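Local coordinates for protein LbaCas13a H328A (C2c2) (Lachnospiraceae bacterium NK4A179, PDB 5WLH) that binds pre-crRNA as an RNA-targeting, A-cleaving CRISPR-Cas13a enzyme, which probably uses the bound guide to select the RNA it cuts, at residues A[342-347]-A[422-427]; A[437-442]-A[1276-1281]. All coordinates share one frame; numbering follows the deposited sequence.

Interaction 1: residues A[342-347]-A[422-427]; sequences IKLPLE and VTEFKA. With nucleotides of chain B.
Leu344 packs on Val422 and Ala427, and Ile342 on Ala427, in an apolar loop-to-loop contact, made where the segment leading to helix 357-388 passes a type I turn, 424-427, just ahead of helix 429-458. The turn is closed by Ala427 N donating to Glu424 O at 2.9 Å, and it illustrates how one short turn can serve two surfaces, protein on one side and guide RNA on the other. Leu344 carries the protein side. Its CG rests 4.0 Å from Ala427 CB, while CD2 slides past Val422 CG1 at 3.9 Å, the two side chains running in opposite senses. The other methyl, CD1, lies 3.6 Å from Thr423 O, and Ile342 adds its CG1 against the same alanine methyl. No hydrogen bond crosses between the segments, although Ala427 also bonds through its backbone to Phe341. On the RNA side, a chi1 of 83° sets Phe425 CG between its backbone N and carbonyl carbon, and the ring lies over the guanine of G5 of chain B, with CD1 3.4 Å from C6. With an alanine at Phe425, the guanine is likely to lose its aromatic cover and Tyr431 its edge-to-face partner. The Phe425 ring face turned from the guanine is covered by Lys426 CG, and that lysine's chain runs on to the next phosphate, where NZ makes a weak hydrogen bond of 3.3 Å to OP2 of A6 of chain B.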
loop_
_atom_site.group_PDB
_atom_site.type_symbol
_atom_site.label_atom_id
_atom_site.label_comp_id
_atom_site.label_asym_id
_atom_site.label_seq_id
_atom_site.Cartn_x
_atom_site.Cartn_y
_atom_site.Cartn_z
ATOM N N ILE A 342 -30.719 -8.723 -17.291
ATOM C CA ILE A 342 -31.698 -7.655 -17.435
ATOM C C ILE A 342 -31.654 -7.170 -18.875
ATOM O O ILE A 342 -30.670 -7.356 -19.593
ATOM C CB ILE A 342 -31.434 -6.459 -16.492
ATOM C CG1 ILE A 342 -30.002 -5.942 -16.672
ATOM C CG2 ILE A 342 -31.693 -6.834 -15.050
ATOM C CD1 ILE A 342 -29.781 -4.609 -15.994
ATOM N N LYS A 343 -32.741 -6.536 -19.293
ATOM C CA LYS A 343 -32.780 -5.865 -20.585
ATOM C C LYS A 343 -32.239 -4.447 -20.405
ATOM O O LYS A 343 -32.779 -3.659 -19.623
ATOM C CB LYS A 343 -34.203 -5.880 -21.161
ATOM C CG LYS A 343 -35.269 -5.159 -20.325
ATOM C CD LYS A 343 -35.466 -3.713 -20.791
ATOM C CE LYS A 343 -36.003 -2.841 -19.669
ATOM N NZ LYS A 343 -35.607 -1.426 -19.882
ATOM N N LEU A 344 -31.159 -4.142 -21.084
ATOM C CA LEU A 344 -30.644 -2.791 -20.929
ATOM C C LEU A 344 -31.480 -1.808 -21.753
ATOM O O LEU A 344 -31.860 -2.117 -22.883
ATOM C CB LEU A 344 -29.190 -2.728 -21.369
ATOM C CG LEU A 344 -28.230 -3.502 -20.463
ATOM C CD1 LEU A 344 -26.833 -3.413 -21.013
ATOM C CD2 LEU A 344 -28.303 -2.947 -19.054
ATOM N N PRO A 345 -31.797 -0.635 -21.206
ATOM C CA PRO A 345 -32.396 0.423 -22.031
ATOM C C PRO A 345 -31.440 0.840 -23.140
ATOM O O PRO A 345 -30.228 0.642 -23.056
ATOM C CB PRO A 345 -32.628 1.570 -21.036
ATOM C CG PRO A 345 -32.466 0.956 -19.665
ATOM C CD PRO A 345 -31.536 -0.190 -19.828
ATOM N N LEU A 346 -32.001 1.422 -24.199
ATOM C CA LEU A 346 -31.174 1.912 -25.296
ATOM C C LEU A 346 -30.312 3.089 -24.841
ATOM O O LEU A 346 -30.654 3.813 -23.902
ATOM C CB LEU A 346 -32.043 2.336 -26.483
ATOM C CG LEU A 346 -32.725 1.244 -27.314
ATOM C CD1 LEU A 346 -31.774 0.086 -27.584
ATOM C CD2 LEU A 346 -34.007 0.755 -26.645
ATOM N N GLU A 347 -29.182 3.272 -25.520
ATOM C CA GLU A 347 -28.292 4.384 -25.220
ATOM C C GLU A 347 -28.971 5.719 -25.536
ATOM O O GLU A 347 -30.021 5.783 -26.180
ATOM C CB GLU A 347 -26.989 4.252 -26.004
ATOM C CG GLU A 347 -26.004 3.264 -25.402
ATOM C CD GLU A 347 -25.205 2.522 -26.457
ATOM O OE1 GLU A 347 -24.228 1.833 -26.092
ATOM O OE2 GLU A 347 -25.558 2.625 -27.653
ATOM N N VAL A 422 -22.713 1.421 -17.480
ATOM C CA VAL A 422 -23.618 0.413 -18.025
ATOM C C VAL A 422 -22.933 -0.268 -19.204
ATOM O O VAL A 422 -22.534 0.393 -20.170
ATOM C CB VAL A 422 -24.950 1.053 -18.451
ATOM C CG1 VAL A 422 -25.825 0.038 -19.193
ATOM C CG2 VAL A 422 -25.695 1.672 -17.239
ATOM N N THR A 423 -22.783 -1.593 -19.133
ATOM C CA THR A 423 -22.195 -2.365 -20.224
ATOM C C THR A 423 -23.014 -3.623 -20.446
ATOM O O THR A 423 -23.616 -4.162 -19.511
ATOM C CB THR A 423 -20.736 -2.790 -19.959
ATOM O OG1 THR A 423 -20.701 -3.687 -18.842
ATOM C CG2 THR A 423 -19.845 -1.588 -19.672
ATOM N N GLU A 424 -23.003 -4.113 -21.685
ATOM C CA GLU A 424 -23.735 -5.344 -21.954
ATOM C C GLU A 424 -23.074 -6.548 -21.287
ATOM O O GLU A 424 -23.772 -7.443 -20.799
ATOM C CB GLU A 424 -23.885 -5.573 -23.457
ATOM C CG GLU A 424 -24.510 -6.938 -23.789
ATOM C CD GLU A 424 -25.830 -7.197 -23.047
ATOM O OE1 GLU A 424 -25.981 -8.285 -22.429
ATOM O OE2 GLU A 424 -26.718 -6.315 -23.080
ATOM N N PHE A 425 -21.737 -6.604 -21.239
ATOM C CA PHE A 425 -21.135 -7.819 -20.687
ATOM C C PHE A 425 -21.514 -8.011 -19.221
ATOM O O PHE A 425 -21.709 -9.150 -18.777
ATOM C CB PHE A 425 -19.618 -7.824 -20.912
ATOM C CG PHE A 425 -18.806 -7.037 -19.893
ATOM C CD1 PHE A 425 -18.424 -7.615 -18.695
ATOM C CD2 PHE A 425 -18.358 -5.757 -20.185
ATOM C CE1 PHE A 425 -17.650 -6.917 -17.783
ATOM C CE2 PHE A 425 -17.584 -5.044 -19.279
ATOM C CZ PHE A 425 -17.234 -5.636 -18.063
ATOM N N LYS A 426 -21.681 -6.922 -18.474
ATOM C CA LYS A 426 -22.054 -7.026 -17.069
ATOM C C LYS A 426 -23.518 -7.355 -16.881
ATOM O O LYS A 426 -23.927 -7.649 -15.758
ATOM C CB LYS A 426 -21.760 -5.723 -16.335
ATOM C CG LYS A 426 -20.313 -5.465 -16.136
ATOM C CD LYS A 426 -20.109 -4.756 -14.816
ATOM C CE LYS A 426 -18.636 -4.676 -14.525
ATOM N NZ LYS A 426 -18.304 -3.329 -14.037
ATOM N N ALA A 427 -24.318 -7.253 -17.939
ATOM C CA ALA A 427 -25.726 -7.605 -17.875
ATOM C C ALA A 427 -25.996 -9.041 -18.294
ATOM O O ALA A 427 -27.165 -9.440 -18.336
ATOM C CB ALA A 427 -26.548 -6.651 -18.751
ATOM P P G B 5 -12.260 -8.292 -14.285
ATOM O OP1 G B 5 -11.907 -7.654 -12.986
ATOM O OP2 G B 5 -13.454 -9.175 -14.369
ATOM O "O5'" G B 5 -12.458 -7.170 -15.378
ATOM C "C5'" G B 5 -11.501 -6.147 -15.576
ATOM C "C4'" G B 5 -11.918 -5.282 -16.741
ATOM O "O4'" G B 5 -11.856 -6.070 -17.961
ATOM C "C3'" G B 5 -13.355 -4.776 -16.709
ATOM O "O3'" G B 5 -13.520 -3.621 -15.901
ATOM C "C2'" G B 5 -13.634 -4.506 -18.183
ATOM O "O2'" G B 5 -13.012 -3.291 -18.575
ATOM C "C1'" G B 5 -12.898 -5.675 -18.840
ATOM N N9 G B 5 -13.791 -6.833 -19.026
ATOM C C8 G B 5 -14.016 -7.857 -18.137
ATOM N N7 G B 5 -14.863 -8.755 -18.575
ATOM C C5 G B 5 -15.216 -8.285 -19.836
ATOM C C6 G B 5 -16.111 -8.836 -20.789
ATOM O O6 G B 5 -16.776 -9.874 -20.683
ATOM N N1 G B 5 -16.186 -8.037 -21.924
ATOM C C2 G B 5 -15.488 -6.864 -22.118
ATOM N N2 G B 5 -15.681 -6.234 -23.282
ATOM N N3 G B 5 -14.648 -6.325 -21.236
ATOM C C4 G B 5 -14.575 -7.096 -20.126
ATOM P P A B 6 -14.711 -3.532 -14.829
ATOM O OP1 A B 6 -15.528 -4.754 -14.897
ATOM O OP2 A B 6 -15.326 -2.179 -14.975
ATOM O "O5'" A B 6 -13.957 -3.522 -13.415
ATOM C "C5'" A B 6 -13.474 -4.735 -12.835
ATOM C "C4'" A B 6 -12.186 -4.502 -12.065
ATOM O "O4'" A B 6 -11.142 -4.115 -12.981
ATOM C "C3'" A B 6 -12.214 -3.366 -11.055
ATOM O "O3'" A B 6 -12.776 -3.767 -9.828
ATOM C "C2'" A B 6 -10.751 -2.974 -10.949
ATOM O "O2'" A B 6 -10.038 -3.952 -10.192
ATOM C "C1'" A B 6 -10.315 -3.136 -12.396
ATOM N N9 A B 6 -10.451 -1.907 -13.189
ATOM C C8 A B 6 -11.239 -1.726 -14.299
ATOM N N7 A B 6 -11.116 -0.540 -14.835
ATOM C C5 A B 6 -10.174 0.088 -14.025
ATOM C C6 A B 6 -9.610 1.362 -14.067
ATOM N N6 A B 6 -9.933 2.263 -15.009
ATOM N N1 A B 6 -8.687 1.673 -13.121
ATOM C C2 A B 6 -8.371 0.767 -12.184
ATOM N N3 A B 6 -8.856 -0.467 -12.037
ATOM C C4 A B 6 -9.749 -0.747 -13.006
#

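Interaction 2: residues A[437-442]-A[1276-1281]; sequences WKDLIN and YDLKYR. With nucleotides of chain B.
The N-cap of helix 1278-1281 is where this contact forms: Asn442, on helix 429-458, reaches across to the first turn of the short helix and takes one of its early N-H groups. With CG anti to the backbone N (chi1 -179°), the amide extends from its own helix and brings OD1 within 2.8 Å of Leu1278 N. The bond bends modestly, at 157° on the hydrogen, and the donor is tilted 33° from the carbonyl plane. Asp1277, the N-cap residue itself, takes the next N-H through OD1, 2.9 Å from Lys1279 N and approached from above the carboxylate plane. Its OD2 forms a salt bridge with Lys1279 NZ on the syn side at 2.7 Å. A water joins the Asn442 and Asp1277 side chains, accepting from Asn442 ND2 and donating to Asp1277 OD1, so both ends of the amide are used. Leu1278 crosses the same amide obliquely, its CD1 3.6 Å from Asn442 CG, and also lies near Asp439, whose OD1 is engaged in a salt bridge with Lys414. Lys438 and Arg1281 each form a salt bridge with a phosphate of the bound RNA. Two successive N-H groups, Leu1278 N answered by Asn442, far away in sequence, and Lys1279 N by the aspartate just before the helix, make this a capped helix N-terminus, here at a protein-RNA interface.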
loop_
_atom_site.group_PDB
_atom_site.type_symbol
_atom_site.label_atom_id
_atom_site.label_comp_id
_atom_site.label_asym_id
_atom_site.label_seq_id
_atom_site.Cartn_x
_atom_site.Cartn_y
_atom_site.Cartn_z
ATOM N N TRP A 437 -19.913 -17.126 -8.332
ATOM C CA TRP A 437 -19.217 -18.377 -8.036
ATOM C C TRP A 437 -17.825 -18.107 -7.479
ATOM O O TRP A 437 -17.443 -18.634 -6.426
ATOM C CB TRP A 437 -19.137 -19.225 -9.309
ATOM C CG TRP A 437 -18.288 -20.490 -9.261
ATOM C CD1 TRP A 437 -17.202 -20.759 -10.028
ATOM C CD2 TRP A 437 -18.498 -21.658 -8.445
ATOM N NE1 TRP A 437 -16.705 -22.009 -9.737
ATOM C CE2 TRP A 437 -17.491 -22.588 -8.779
ATOM C CE3 TRP A 437 -19.441 -22.013 -7.481
ATOM C CZ2 TRP A 437 -17.388 -23.849 -8.162
ATOM C CZ3 TRP A 437 -19.334 -23.271 -6.862
ATOM C CH2 TRP A 437 -18.317 -24.164 -7.210
ATOM N N LYS A 438 -17.052 -17.274 -8.175
ATOM C CA LYS A 438 -15.718 -16.964 -7.677
ATOM C C LYS A 438 -15.784 -16.162 -6.383
ATOM O O LYS A 438 -14.855 -16.233 -5.570
ATOM C CB LYS A 438 -14.920 -16.209 -8.722
ATOM C CG LYS A 438 -14.594 -17.049 -9.963
ATOM C CD LYS A 438 -13.768 -16.251 -10.945
ATOM C CE LYS A 438 -13.472 -17.055 -12.211
ATOM N NZ LYS A 438 -14.606 -16.915 -13.171
ATOM N N ASP A 439 -16.855 -15.378 -6.201
ATOM C CA ASP A 439 -17.086 -14.621 -4.971
ATOM C C ASP A 439 -17.320 -15.554 -3.787
ATOM O O ASP A 439 -16.826 -15.308 -2.674
ATOM C CB ASP A 439 -18.288 -13.695 -5.205
ATOM C CG ASP A 439 -18.458 -12.615 -4.161
ATOM O OD1 ASP A 439 -17.636 -12.484 -3.208
ATOM O OD2 ASP A 439 -19.459 -11.862 -4.323
ATOM N N LEU A 440 -18.061 -16.646 -4.010
ATOM C CA LEU A 440 -18.265 -17.626 -2.950
ATOM C C LEU A 440 -16.961 -18.316 -2.595
ATOM O O LEU A 440 -16.666 -18.545 -1.417
ATOM C CB LEU A 440 -19.296 -18.666 -3.392
ATOM C CG LEU A 440 -20.707 -18.127 -3.601
ATOM C CD1 LEU A 440 -21.684 -19.285 -3.801
ATOM C CD2 LEU A 440 -21.149 -17.255 -2.445
ATOM N N ILE A 441 -16.191 -18.693 -3.608
ATOM C CA ILE A 441 -14.904 -19.324 -3.351
ATOM C C ILE A 441 -13.973 -18.335 -2.657
ATOM O O ILE A 441 -13.240 -18.695 -1.731
ATOM C CB ILE A 441 -14.327 -19.856 -4.670
ATOM C CG1 ILE A 441 -15.209 -21.012 -5.176
ATOM C CG2 ILE A 441 -12.907 -20.334 -4.491
ATOM C CD1 ILE A 441 -14.867 -21.409 -6.600
ATOM N N ASN A 442 -14.040 -17.064 -3.056
ATOM C CA ASN A 442 -13.271 -16.025 -2.378
ATOM C C ASN A 442 -13.579 -16.004 -0.891
ATOM O O ASN A 442 -12.677 -15.916 -0.048
ATOM C CB ASN A 442 -13.592 -14.665 -2.982
ATOM C CG ASN A 442 -12.807 -13.548 -2.322
ATOM O OD1 ASN A 442 -11.650 -13.354 -2.644
ATOM N ND2 ASN A 442 -13.442 -12.813 -1.401
ATOM N N TYR A 1276 -6.798 -15.613 -4.499
ATOM C CA TYR A 1276 -7.254 -15.976 -3.169
ATOM C C TYR A 1276 -7.983 -14.853 -2.433
ATOM O O TYR A 1276 -8.629 -15.129 -1.416
ATOM C CB TYR A 1276 -6.065 -16.450 -2.363
ATOM C CG TYR A 1276 -5.107 -15.365 -1.951
ATOM C CD1 TYR A 1276 -5.321 -14.649 -0.779
ATOM C CD2 TYR A 1276 -3.966 -15.082 -2.706
ATOM C CE1 TYR A 1276 -4.445 -13.660 -0.364
ATOM C CE2 TYR A 1276 -3.059 -14.085 -2.282
ATOM C CZ TYR A 1276 -3.322 -13.390 -1.109
ATOM O OH TYR A 1276 -2.471 -12.418 -0.628
ATOM N N ASP A 1277 -7.941 -13.611 -2.925
ATOM C CA ASP A 1277 -8.600 -12.528 -2.197
ATOM C C ASP A 1277 -8.851 -11.370 -3.153
ATOM O O ASP A 1277 -7.905 -10.696 -3.571
ATOM C CB ASP A 1277 -7.770 -12.072 -0.995
ATOM C CG ASP A 1277 -8.541 -11.112 -0.092
ATOM O OD1 ASP A 1277 -9.541 -10.508 -0.562
ATOM O OD2 ASP A 1277 -8.170 -10.966 1.096
ATOM N N LEU A 1278 -10.136 -11.149 -3.455
ATOM C CA LEU A 1278 -10.580 -10.065 -4.327
ATOM C C LEU A 1278 -10.011 -8.723 -3.917
ATOM O O LEU A 1278 -9.752 -7.864 -4.770
ATOM C CB LEU A 1278 -12.110 -9.987 -4.293
ATOM C CG LEU A 1278 -12.841 -11.075 -5.076
ATOM C CD1 LEU A 1278 -14.271 -11.170 -4.583
ATOM C CD2 LEU A 1278 -12.795 -10.759 -6.578
ATOM N N LYS A 1279 -9.865 -8.490 -2.611
ATOM C CA LYS A 1279 -9.494 -7.141 -2.204
ATOM C C LYS A 1279 -8.070 -6.798 -2.617
ATOM O O LYS A 1279 -7.772 -5.616 -2.797
ATOM C CB LYS A 1279 -9.720 -6.954 -0.705
ATOM C CG LYS A 1279 -8.579 -7.353 0.212
ATOM C CD LYS A 1279 -8.938 -6.885 1.633
ATOM C CE LYS A 1279 -8.091 -7.514 2.697
ATOM N NZ LYS A 1279 -8.447 -8.969 2.883
ATOM N N TYR A 1280 -7.200 -7.802 -2.826
ATOM C CA TYR A 1280 -5.882 -7.530 -3.388
ATOM C C TYR A 1280 -5.934 -7.474 -4.913
ATOM O O TYR A 1280 -5.414 -6.533 -5.518
ATOM C CB TYR A 1280 -4.857 -8.577 -2.920
ATOM C CG TYR A 1280 -4.760 -8.640 -1.426
ATOM C CD1 TYR A 1280 -4.655 -7.469 -0.657
ATOM C CD2 TYR A 1280 -4.810 -9.860 -0.768
ATOM C CE1 TYR A 1280 -4.576 -7.536 0.734
ATOM C CE2 TYR A 1280 -4.726 -9.937 0.600
ATOM C CZ TYR A 1280 -4.624 -8.785 1.352
ATOM O OH TYR A 1280 -4.568 -8.920 2.730
ATOM N N ARG A 1281 -6.582 -8.463 -5.541
ATOM C CA ARG A 1281 -6.661 -8.495 -6.997
ATOM C C ARG A 1281 -7.212 -7.191 -7.547
ATOM O O ARG A 1281 -6.637 -6.593 -8.469
ATOM C CB ARG A 1281 -7.554 -9.645 -7.477
ATOM C CG ARG A 1281 -7.716 -9.595 -9.017
ATOM C CD ARG A 1281 -8.511 -10.773 -9.590
ATOM N NE ARG A 1281 -9.936 -10.634 -9.340
ATOM C CZ ARG A 1281 -10.760 -9.908 -10.095
ATOM N NH1 ARG A 1281 -12.059 -9.853 -9.803
ATOM N NH2 ARG A 1281 -10.281 -9.240 -11.138
ATOM P P A B 28 -2.765 -6.425 5.147
ATOM O OP1 A B 28 -2.807 -7.902 5.161
ATOM O OP2 A B 28 -1.996 -5.672 6.158
ATOM O "O5'" A B 28 -2.184 -6.013 3.732
ATOM C "C5'" A B 28 -2.163 -4.660 3.347
ATOM C "C4'" A B 28 -2.890 -4.469 2.048
ATOM O "O4'" A B 28 -4.331 -4.529 2.245
ATOM C "C3'" A B 28 -2.684 -3.127 1.384
ATOM O "O3'" A B 28 -1.442 -3.023 0.732
ATOM C "C2'" A B 28 -3.860 -3.074 0.437
ATOM O "O2'" A B 28 -3.621 -3.967 -0.636
ATOM C "C1'" A B 28 -4.961 -3.672 1.322
ATOM N N9 A B 28 -5.660 -2.616 2.067
ATOM C C8 A B 28 -5.520 -2.245 3.381
ATOM N N7 A B 28 -6.296 -1.215 3.708
ATOM C C5 A B 28 -6.978 -0.922 2.531
ATOM C C6 A B 28 -7.958 0.037 2.215
ATOM N N6 A B 28 -8.457 0.924 3.099
ATOM N N1 A B 28 -8.417 0.070 0.949
ATOM C C2 A B 28 -7.938 -0.828 0.074
ATOM N N3 A B 28 -7.033 -1.785 0.250
ATOM C C4 A B 28 -6.584 -1.775 1.522
ATOM P P U B 27 -7.620 -7.584 9.349
ATOM O OP1 U B 27 -9.010 -7.318 8.991
ATOM O OP2 U B 27 -7.259 -8.987 9.689
ATOM O "O5'" U B 27 -6.700 -7.117 8.148
ATOM C "C5'" U B 27 -6.681 -7.833 6.930
ATOM C "C4'" U B 27 -6.268 -6.898 5.832
ATOM O "O4'" U B 27 -7.392 -6.042 5.504
ATOM C "C3'" U B 27 -5.108 -5.948 6.191
ATOM O "O3'" U B 27 -4.242 -5.835 5.079
ATOM C "C2'" U B 27 -5.809 -4.602 6.343
ATOM O "O2'" U B 27 -4.979 -3.477 6.112
ATOM C "C1'" U B 27 -6.890 -4.753 5.286
ATOM N N1 U B 27 -7.961 -3.750 5.286
ATOM C C2 U B 27 -8.530 -3.472 4.047
ATOM O O2 U B 27 -8.228 -4.080 3.038
ATOM N N3 U B 27 -9.493 -2.485 4.043
ATOM C C4 U B 27 -9.911 -1.763 5.141
ATOM O O4 U B 27 -10.779 -0.892 4.996
ATOM C C5 U B 27 -9.247 -2.094 6.369
ATOM C C6 U B 27 -8.310 -3.046 6.407
ATOM P P A B 4 -11.937 -14.108 -14.831
ATOM O OP1 A B 4 -11.866 -14.057 -13.338
ATOM O OP2 A B 4 -13.216 -14.424 -15.516
ATOM O "O5'" A B 4 -11.452 -12.711 -15.405
ATOM C "C5'" A B 4 -10.212 -12.153 -15.001
ATOM C "C4'" A B 4 -9.889 -10.955 -15.843
ATOM O "O4'" A B 4 -9.738 -11.360 -17.225
ATOM C "C3'" A B 4 -10.967 -9.892 -15.891
ATOM O "O3'" A B 4 -10.928 -9.039 -14.767
ATOM C "C2'" A B 4 -10.673 -9.184 -17.204
ATOM O "O2'" A B 4 -9.543 -8.332 -17.070
ATOM C "C1'" A B 4 -10.258 -10.363 -18.078
ATOM N N9 A B 4 -11.398 -10.946 -18.809
ATOM C C8 A B 4 -12.116 -12.085 -18.540
ATOM N N7 A B 4 -13.056 -12.328 -19.429
ATOM C C5 A B 4 -12.929 -11.288 -20.341
ATOM C C6 A B 4 -13.623 -10.937 -21.522
ATOM N N6 A B 4 -14.633 -11.638 -22.039
ATOM N N1 A B 4 -13.214 -9.829 -22.177
ATOM C C2 A B 4 -12.205 -9.106 -21.684
ATOM N N3 A B 4 -11.485 -9.331 -20.585
ATOM C C4 A B 4 -11.911 -10.432 -19.961
HETATM O O HOH W 1 -12.194 -10.441 -0.252
#

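Overall arrangement
Helix 429-458 unites the two contacts: 422-427 lies in the loop just before it, and 437-442 is part of the helix itself. Their centres are 24 Å apart and their nearest atoms about 10 Å, so they do not touch. Interaction 1 is partly buried, lies farther from the centre of the chain, and joins two loops 75 residues apart mainly through aliphatic side chains, with no hydrogen bond between the segments. Interaction 2 is buried nearer the centre and ties segments more than 800 residues apart by a direct hydrogen bond and a water. Both flank the guide RNA, interaction 1 with an aromatic ring over a base and a lysine weakly bonded to a phosphate, interaction 2 with salt bridges from Lys438 and Arg1281 to phosphates.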